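PDB 4I3F: serine hydrolase CCSP0084 from Cycloclasticus sp. P1, which probably hydrolyses carbon-carbon bonds of meta-cleavage products from aromatic breakdown, and perhaps esters, as a serine hydrolase of the alpha/beta hydrolase family. Local coordinates for residues P92-V104 with E215-F229. Sequence-based numbering, arbitrary orientation.
Sequences PPNGTSHWIDIWV and EAMFSGGTKKGIDAF
Met217 reaches two tryptophans at once, and in different ways: its CG lies over one face of the Trp99 indole, a CH-pi contact 3.8 Å from the centroid of the five-membered ring, while its sulfur comes to the edge of Trp103, SD to CZ2 3.7 Å. SD also stands above the face of the Trp99 six-membered ring, at a distance of 5.1 Å from its centroid, and so makes Met-aromatic contacts with both indoles. The chain runs extended beyond CG (chi2 168°) and crosses both at about a right angle. Pro93 CD lies against the opposite face of Trp99, offset toward the rim, so the indole is held between Met217 and Pro93; separately, Trp99 NE1 donates to Pro93 O at 2.8 Å, with the oxygen tilted from the ring plane. A leucine in place of Trp99 would probably leave Met217 CG without its aromatic bed and Pro93 O without this donor, freeing the loop before helix 96-113 to shift. Trp103, in turn, is held by a hydrogen bond from its NE1 to Ala82 O.

Where helix 208-217 ends, its last carbonyls receive the start of helix 96-113. Gly95, the N-cap residue, donates its N to Ala216 O at 3.2 Å, and the hydroxyl of Thr96 donates to Met217 O at 2.7 Å, in the carbonyl plane. In this alpha/beta hydrolase fold, helix 96-113 precedes the strand leading to the GxSxG sequence, the probable nucleophile elbow.

Thr96 fits as a knob into a hole formed by Met217, Gly225, Ala228 and Phe229. Its OG1 also accepts from a water that donates to Gly221 O. Further along, Ile100 lays CD1 over the centre of the Phe229 ring, 3.7 Å from its centroid, and Trp103 CZ3 meets Phe229 CZ at 3.7 Å.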
ATOM      1  N   PRO A  92     -17.081   7.668   8.254  1.00 16.31           N
ATOM      2  CA  PRO A  92     -15.659   8.021   8.196  1.00 14.73           C
ATOM      3  C   PRO A  92     -15.293   9.014   9.281  1.00 15.39           C
ATOM      4  O   PRO A  92     -15.952  10.040   9.419  1.00 16.49           O
ATOM      5  CB  PRO A  92     -15.512   8.674   6.816  1.00 14.77           C
ATOM      6  CG  PRO A  92     -16.887   9.156   6.461  1.00 16.26           C
ATOM      7  CD  PRO A  92     -17.832   8.154   7.082  1.00 18.62           C
ATOM      8  N   PRO A  93     -14.257   8.705  10.066  1.00 16.85           N
ATOM      9  CA  PRO A  93     -13.817   9.661  11.086  1.00 15.67           C
ATOM     10  C   PRO A  93     -12.814  10.629  10.478  1.00 18.17           C
ATOM     11  O   PRO A  93     -12.467  10.484   9.306  1.00 14.93           O
ATOM     12  CB  PRO A  93     -13.099   8.762  12.086  1.00 16.27           C
ATOM     13  CG  PRO A  93     -12.436   7.728  11.206  1.00 17.22           C
ATOM     14  CD  PRO A  93     -13.456   7.467  10.085  1.00 15.80           C
ATOM     15  N   ASN A  94     -12.363  11.607  11.258  1.00 18.76           N
ATOM     16  CA  ASN A  94     -11.226  12.417  10.848  1.00 18.62           C
ATOM     17  C   ASN A  94     -10.006  12.105  11.700  1.00 25.75           C
ATOM     18  O   ASN A  94     -10.133  11.710  12.861  1.00 26.36           O
ATOM     19  CB  ASN A  94     -11.563  13.911  10.893  1.00 25.12           C
ATOM     20  CG  ASN A  94     -12.396  14.358   9.697  1.00 35.50           C
ATOM     21  OD1 ASN A  94     -13.598  14.114   9.637  1.00 37.13           O
ATOM     22  ND2 ASN A  94     -11.755  15.015   8.741  1.00 42.79           N
ATOM     23  N   GLY A  95      -8.821  12.263  11.118  1.00 20.14           N
ATOM     24  CA  GLY A  95      -7.586  12.013  11.839  1.00 22.24           C
ATOM     25  C   GLY A  95      -6.944  10.724  11.379  1.00 18.20           C
ATOM     26  O   GLY A  95      -7.605   9.684  11.307  1.00 15.24           O
ATOM     27  N   THR A  96      -5.654  10.780  11.074  1.00 17.61           N
ATOM     28  CA  THR A  96      -4.979   9.621  10.516  1.00 13.40           C
ATOM     29  C   THR A  96      -4.916   8.467  11.511  1.00 15.04           C
ATOM     30  O   THR A  96      -5.097   7.315  11.118  1.00 16.91           O
ATOM     31  CB  THR A  96      -3.585   9.981   9.985  1.00 15.24           C
ATOM     32  OG1 THR A  96      -3.704  11.131   9.140  1.00 17.21           O
ATOM     33  CG2 THR A  96      -3.008   8.832   9.172  1.00 14.92           C
ATOM     34  N   SER A  97      -4.704   8.761  12.794  1.00 13.62           N
ATOM     35  CA  SER A  97      -4.570   7.664  13.759  1.00 17.21           C
ATOM     36  C   SER A  97      -5.833   6.791  13.791  1.00 15.19           C
ATOM     37  O   SER A  97      -5.756   5.565  13.917  1.00 16.07           O
ATOM     38  CB  SER A  97      -4.216   8.178  15.156  1.00 18.49           C
ATOM     39  OG  SER A  97      -5.299   8.849  15.754  1.00 27.62           O
ATOM     40  N   HIS A  98      -6.991   7.427  13.646  1.00 14.44           N
ATOM     41  CA  HIS A  98      -8.259   6.708  13.652  1.00 16.25           C
ATOM     42  C   HIS A  98      -8.480   5.895  12.393  1.00 17.77           C
ATOM     43  O   HIS A  98      -9.128   4.846  12.433  1.00 17.21           O
ATOM     44  CB  HIS A  98      -9.392   7.696  13.889  1.00 15.15           C
ATOM     45  CG  HIS A  98      -9.138   8.577  15.065  1.00 16.09           C
ATOM     46  ND1 HIS A  98      -8.986   8.071  16.336  1.00 21.30           N
ATOM     47  CD2 HIS A  98      -8.946   9.913  15.161  1.00 22.53           C
ATOM     48  CE1 HIS A  98      -8.739   9.063  17.173  1.00 26.57           C
ATOM     49  NE2 HIS A  98      -8.709  10.192  16.485  1.00 25.24           N
ATOM     50  N   TRP A  99      -7.933   6.361  11.274  1.00 11.55           N
ATOM     51  CA  TRP A  99      -8.027   5.591  10.045  1.00 12.21           C
ATOM     52  C   TRP A  99      -7.107   4.379  10.112  1.00 12.03           C
ATOM     53  O   TRP A  99      -7.467   3.303   9.645  1.00 12.94           O
ATOM     54  CB  TRP A  99      -7.744   6.463   8.820  1.00 12.09           C
ATOM     55  CG  TRP A  99      -8.944   7.233   8.401  1.00 11.20           C
ATOM     56  CD1 TRP A  99      -9.274   8.504   8.773  1.00 12.88           C
ATOM     57  CD2 TRP A  99     -10.009   6.771   7.559  1.00 15.39           C
ATOM     58  NE1 TRP A  99     -10.471   8.864   8.206  1.00 16.71           N
ATOM     59  CE2 TRP A  99     -10.937   7.820   7.447  1.00 12.83           C
ATOM     60  CE3 TRP A  99     -10.253   5.577   6.871  1.00 15.91           C
ATOM     61  CZ2 TRP A  99     -12.101   7.716   6.679  1.00 12.45           C
ATOM     62  CZ3 TRP A  99     -11.417   5.469   6.117  1.00 11.65           C
ATOM     63  CH2 TRP A  99     -12.322   6.534   6.023  1.00 13.84           C
ATOM     64  N   ILE A 100      -5.937   4.535  10.723  1.00 12.78           N
ATOM     65  CA  ILE A 100      -5.049   3.390  10.910  1.00 10.43           C
ATOM     66  C   ILE A 100      -5.747   2.286  11.718  1.00 14.54           C
ATOM     67  O   ILE A 100      -5.649   1.105  11.370  1.00 13.38           O
ATOM     68  CB  ILE A 100      -3.707   3.791  11.570  1.00 16.85           C
ATOM     69  CG1 ILE A 100      -2.868   4.609  10.590  1.00 12.02           C
ATOM     70  CG2 ILE A 100      -2.924   2.553  11.999  1.00 15.50           C
ATOM     71  CD1 ILE A 100      -1.792   5.476  11.256  1.00 15.57           C
ATOM     72  N   ASP A 101      -6.471   2.663  12.770  1.00 12.81           N
ATOM     73  CA  ASP A 101      -7.242   1.698  13.557  1.00 13.67           C
ATOM     74  C   ASP A 101      -8.238   0.947  12.671  1.00 14.09           C
ATOM     75  O   ASP A 101      -8.338  -0.282  12.728  1.00 15.42           O
ATOM     76  CB  ASP A 101      -7.976   2.400  14.703  1.00 16.27           C
ATOM     77  CG  ASP A 101      -7.036   2.897  15.797  1.00 22.85           C
ATOM     78  OD1 ASP A 101      -5.889   2.406  15.878  1.00 21.68           O
ATOM     79  OD2 ASP A 101      -7.460   3.776  16.580  1.00 23.23           O
ATOM     80  N   ILE A 102      -8.956   1.698  11.841  1.00 11.51           N
ATOM     81  CA  ILE A 102      -9.895   1.128  10.872  1.00 10.28           C
ATOM     82  C   ILE A 102      -9.213   0.215   9.841  1.00 12.07           C
ATOM     83  O   ILE A 102      -9.729  -0.868   9.527  1.00 14.19           O
ATOM     84  CB  ILE A 102     -10.677   2.250  10.138  1.00 11.58           C
ATOM     85  CG1 ILE A 102     -11.777   2.810  11.032  1.00 13.31           C
ATOM     86  CG2 ILE A 102     -11.266   1.734   8.832  1.00 13.02           C
ATOM     87  CD1 ILE A 102     -12.393   4.117  10.528  1.00 14.55           C
ATOM     88  N   TRP A 103      -8.077   0.655   9.307  1.00 10.45           N
ATOM     89  CA  TRP A 103      -7.356  -0.109   8.280  1.00  9.69           C
ATOM     90  C   TRP A 103      -6.827  -1.437   8.823  1.00 12.25           C
ATOM     91  O   TRP A 103      -6.895  -2.469   8.140  1.00 11.03           O
ATOM     92  CB  TRP A 103      -6.229   0.738   7.690  1.00 12.82           C
ATOM     93  CG  TRP A 103      -6.740   1.914   6.882  1.00 13.85           C
ATOM     94  CD1 TRP A 103      -7.907   1.970   6.174  1.00 11.39           C
ATOM     95  CD2 TRP A 103      -6.112   3.199   6.725  1.00 12.86           C
ATOM     96  NE1 TRP A 103      -8.032   3.199   5.567  1.00 11.28           N
ATOM     97  CE2 TRP A 103      -6.950   3.974   5.895  1.00 12.16           C
ATOM     98  CE3 TRP A 103      -4.924   3.768   7.205  1.00  9.87           C
ATOM     99  CZ2 TRP A 103      -6.636   5.290   5.529  1.00 11.61           C
ATOM    100  CZ3 TRP A 103      -4.615   5.074   6.843  1.00 10.70           C
ATOM    101  CH2 TRP A 103      -5.470   5.822   6.021  1.00 10.27           C
ATOM    102  N   VAL A 104      -6.315  -1.413  10.052  1.00 11.31           N
ATOM    103  CA  VAL A 104      -5.850  -2.632  10.711  1.00 12.28           C
ATOM    104  C   VAL A 104      -7.023  -3.593  10.919  1.00 11.90           C
ATOM    105  O   VAL A 104      -6.958  -4.750  10.499  1.00 11.88           O
ATOM    106  CB  VAL A 104      -5.114  -2.317  12.041  1.00 13.78           C
ATOM    107  CG1 VAL A 104      -4.863  -3.588  12.860  1.00 13.27           C
ATOM    108  CG2 VAL A 104      -3.789  -1.600  11.748  1.00 14.33           C
ATOM    109  N   GLU A 215     -10.063  13.142   2.110  1.00 15.80           N
ATOM    110  CA  GLU A 215      -9.854  14.383   2.850  1.00 17.78           C
ATOM    111  C   GLU A 215      -9.867  14.137   4.357  1.00 18.30           C
ATOM    112  O   GLU A 215      -9.141  14.783   5.111  1.00 20.98           O
ATOM    113  CB  GLU A 215     -10.923  15.418   2.480  1.00 21.95           C
ATOM    114  CG  GLU A 215     -10.833  15.920   1.042  1.00 22.33           C
ATOM    115  CD  GLU A 215     -11.942  16.906   0.695  1.00 32.88           C
ATOM    116  OE1 GLU A 215     -11.661  17.884  -0.023  1.00 32.17           O
ATOM    117  OE2 GLU A 215     -13.096  16.698   1.128  1.00 32.99           O
ATOM    118  N   ALA A 216     -10.697  13.193   4.789  1.00 20.01           N
ATOM    119  CA  ALA A 216     -10.840  12.905   6.209  1.00 22.43           C
ATOM    120  C   ALA A 216      -9.645  12.133   6.775  1.00 18.58           C
ATOM    121  O   ALA A 216      -9.317  12.277   7.958  1.00 18.71           O
ATOM    122  CB  ALA A 216     -12.140  12.159   6.469  1.00 21.52           C
ATOM    123  N   MET A 217      -9.005  11.322   5.933  1.00 19.10           N
ATOM    124  CA  MET A 217      -7.861  10.513   6.352  1.00 19.54           C
ATOM    125  C   MET A 217      -6.669  11.338   6.778  1.00 21.83           C
ATOM    126  O   MET A 217      -5.923  10.942   7.678  1.00 16.61           O
ATOM    127  CB  MET A 217      -7.369   9.656   5.200  1.00 19.72           C
ATOM    128  CG  MET A 217      -8.312   8.608   4.772  1.00 15.43           C
ATOM    129  SD  MET A 217      -7.749   7.927   3.213  1.00 15.68           S
ATOM    130  CE  MET A 217      -9.227   6.981   2.833  1.00 15.66           C
ATOM    131  N   PHE A 218      -6.457  12.454   6.089  1.00 17.07           N
ATOM    132  CA  PHE A 218      -5.267  13.253   6.308  1.00 19.00           C
ATOM    133  C   PHE A 218      -5.645  14.679   6.669  1.00 24.75           C
ATOM    134  O   PHE A 218      -4.928  15.625   6.343  1.00 27.38           O
ATOM    135  CB  PHE A 218      -4.356  13.186   5.076  1.00 23.65           C
ATOM    136  CG  PHE A 218      -4.058  11.772   4.633  1.00 17.49           C
ATOM    137  CD1 PHE A 218      -3.281  10.941   5.427  1.00 15.47           C
ATOM    138  CD2 PHE A 218      -4.591  11.269   3.454  1.00 17.14           C
ATOM    139  CE1 PHE A 218      -3.017   9.634   5.046  1.00 18.95           C
ATOM    140  CE2 PHE A 218      -4.325   9.963   3.055  1.00 16.53           C
ATOM    141  CZ  PHE A 218      -3.538   9.145   3.856  1.00 19.33           C
ATOM    142  N   SER A 219      -6.764  14.807   7.378  1.00 20.60           N
ATOM    143  CA  SER A 219      -7.311  16.103   7.779  1.00 23.22           C
ATOM    144  C   SER A 219      -6.393  16.875   8.730  1.00 25.28           C
ATOM    145  O   SER A 219      -6.490  18.098   8.843  1.00 28.82           O
ATOM    146  CB  SER A 219      -8.686  15.923   8.429  1.00 24.80           C
ATOM    147  OG  SER A 219      -8.604  15.102   9.577  1.00 27.85           O
ATOM    148  N   GLY A 220      -5.500  16.165   9.410  1.00 24.86           N
ATOM    149  CA  GLY A 220      -4.579  16.807  10.328  1.00 27.69           C
ATOM    150  C   GLY A 220      -3.381  17.396   9.611  1.00 27.13           C
ATOM    151  O   GLY A 220      -2.551  18.071  10.223  1.00 34.39           O
ATOM    152  N   GLY A 221      -3.289  17.137   8.311  1.00 25.93           N
ATOM    153  CA  GLY A 221      -2.166  17.615   7.521  1.00 31.55           C
ATOM    154  C   GLY A 221      -1.138  16.526   7.297  1.00 24.32           C
ATOM    155  O   GLY A 221      -1.232  15.458   7.902  1.00 25.16           O
ATOM    156  N   THR A 222      -0.149  16.793   6.443  1.00 21.00           N
ATOM    157  CA  THR A 222       0.846  15.778   6.085  1.00 15.39           C
ATOM    158  C   THR A 222       1.725  15.359   7.266  1.00 17.29           C
ATOM    159  O   THR A 222       1.959  14.170   7.472  1.00 18.26           O
ATOM    160  CB  THR A 222       1.710  16.214   4.872  1.00 17.53           C
ATOM    161  OG1 THR A 222       0.864  16.394   3.726  1.00 21.92           O
ATOM    162  CG2 THR A 222       2.751  15.159   4.533  1.00 18.17           C
ATOM    163  N   LYS A 223       2.203  16.325   8.049  1.00 20.96           N
ATOM    164  CA  LYS A 223       3.068  15.992   9.183  1.00 20.36           C
ATOM    165  C   LYS A 223       2.358  15.106  10.211  1.00 22.04           C
ATOM    166  O   LYS A 223       2.907  14.091  10.645  1.00 21.74           O
ATOM    167  CB  LYS A 223       3.627  17.253   9.846  1.00 26.39           C
ATOM    168  CG  LYS A 223       4.382  16.972  11.134  1.00 33.19           C
ATOM    169  CD  LYS A 223       5.160  18.185  11.620  1.00 36.49           C
ATOM    170  CE  LYS A 223       5.598  17.995  13.066  1.00 38.48           C
ATOM    171  NZ  LYS A 223       6.228  16.659  13.297  1.00 39.99           N
ATOM    172  N   LYS A 224       1.137  15.471  10.590  1.00 22.63           N
ATOM    173  CA  LYS A 224       0.392  14.645  11.536  1.00 17.09           C
ATOM    174  C   LYS A 224       0.092  13.254  10.970  1.00 16.31           C
ATOM    175  O   LYS A 224       0.049  12.268  11.717  1.00 19.24           O
ATOM    176  CB  LYS A 224      -0.893  15.338  11.986  1.00 27.18           C
ATOM    177  CG  LYS A 224      -0.659  16.440  12.997  1.00 36.40           C
ATOM    178  CD  LYS A 224      -1.831  16.547  13.958  1.00 39.42           C
ATOM    179  CE  LYS A 224      -1.450  17.296  15.233  1.00 51.13           C
ATOM    180  NZ  LYS A 224      -1.589  18.771  15.088  1.00 52.90           N
ATOM    181  N   GLY A 225      -0.103  13.176   9.656  1.00 19.57           N
ATOM    182  CA  GLY A 225      -0.328  11.899   8.992  1.00 15.64           C
ATOM    183  C   GLY A 225       0.907  11.010   9.039  1.00 15.26           C
ATOM    184  O   GLY A 225       0.821   9.821   9.365  1.00 16.16           O
ATOM    185  N   ILE A 226       2.061  11.582   8.706  1.00 12.88           N
ATOM    186  CA  ILE A 226       3.324  10.847   8.789  1.00 14.89           C
ATOM    187  C   ILE A 226       3.598  10.350  10.219  1.00 14.10           C
ATOM    188  O   ILE A 226       3.914   9.165  10.435  1.00 13.40           O
ATOM    189  CB  ILE A 226       4.496  11.741   8.338  1.00 15.23           C
ATOM    190  CG1 ILE A 226       4.368  12.082   6.852  1.00 14.65           C
ATOM    191  CG2 ILE A 226       5.850  11.070   8.615  1.00 14.85           C
ATOM    192  CD1 ILE A 226       5.249  13.244   6.416  1.00 14.52           C
ATOM    193  N   ASP A 227       3.488  11.256  11.182  1.00 17.87           N
ATOM    194  CA  ASP A 227       3.791  10.932  12.569  1.00 22.75           C
ATOM    195  C   ASP A 227       2.866   9.831  13.110  1.00 24.49           C
ATOM    196  O   ASP A 227       3.289   8.979  13.882  1.00 19.51           O
ATOM    197  CB  ASP A 227       3.720  12.193  13.440  1.00 23.37           C
ATOM    198  CG  ASP A 227       4.622  13.318  12.931  1.00 26.66           C
ATOM    199  OD1 ASP A 227       5.430  13.072  12.012  1.00 24.41           O
ATOM    200  OD2 ASP A 227       4.531  14.452  13.454  1.00 31.12           O
ATOM    201  N   ALA A 228       1.610   9.850  12.677  1.00 21.44           N
ATOM    202  CA  ALA A 228       0.619   8.847  13.080  1.00 20.56           C
ATOM    203  C   ALA A 228       1.001   7.408  12.732  1.00 14.41           C
ATOM    204  O   ALA A 228       0.581   6.475  13.423  1.00 18.41           O
ATOM    205  CB  ALA A 228      -0.744   9.187  12.499  1.00 17.73           C
ATOM    206  N   PHE A 229       1.781   7.221  11.669  1.00 14.10           N
ATOM    207  CA  PHE A 229       2.193   5.882  11.237  1.00 15.06           C
ATOM    208  C   PHE A 229       3.427   5.345  11.970  1.00 12.42           C
ATOM    209  O   PHE A 229       3.728   4.157  11.893  1.00 16.54           O
ATOM    210  CB  PHE A 229       2.487   5.877   9.737  1.00 18.18           C
ATOM    211  CG  PHE A 229       1.266   5.743   8.874  1.00 17.43           C
ATOM    212  CD1 PHE A 229       0.741   6.849   8.226  1.00 17.24           C
ATOM    213  CD2 PHE A 229       0.658   4.501   8.691  1.00 14.23           C
ATOM    214  CE1 PHE A 229      -0.369   6.729   7.418  1.00 18.47           C
ATOM    215  CE2 PHE A 229      -0.466   4.377   7.886  1.00 13.48           C
ATOM    216  CZ  PHE A 229      -0.970   5.494   7.247  1.00 17.78           C
TER
HETATM  217  O   HOH W   1      -3.407  13.937   9.052  1.00 20.90           O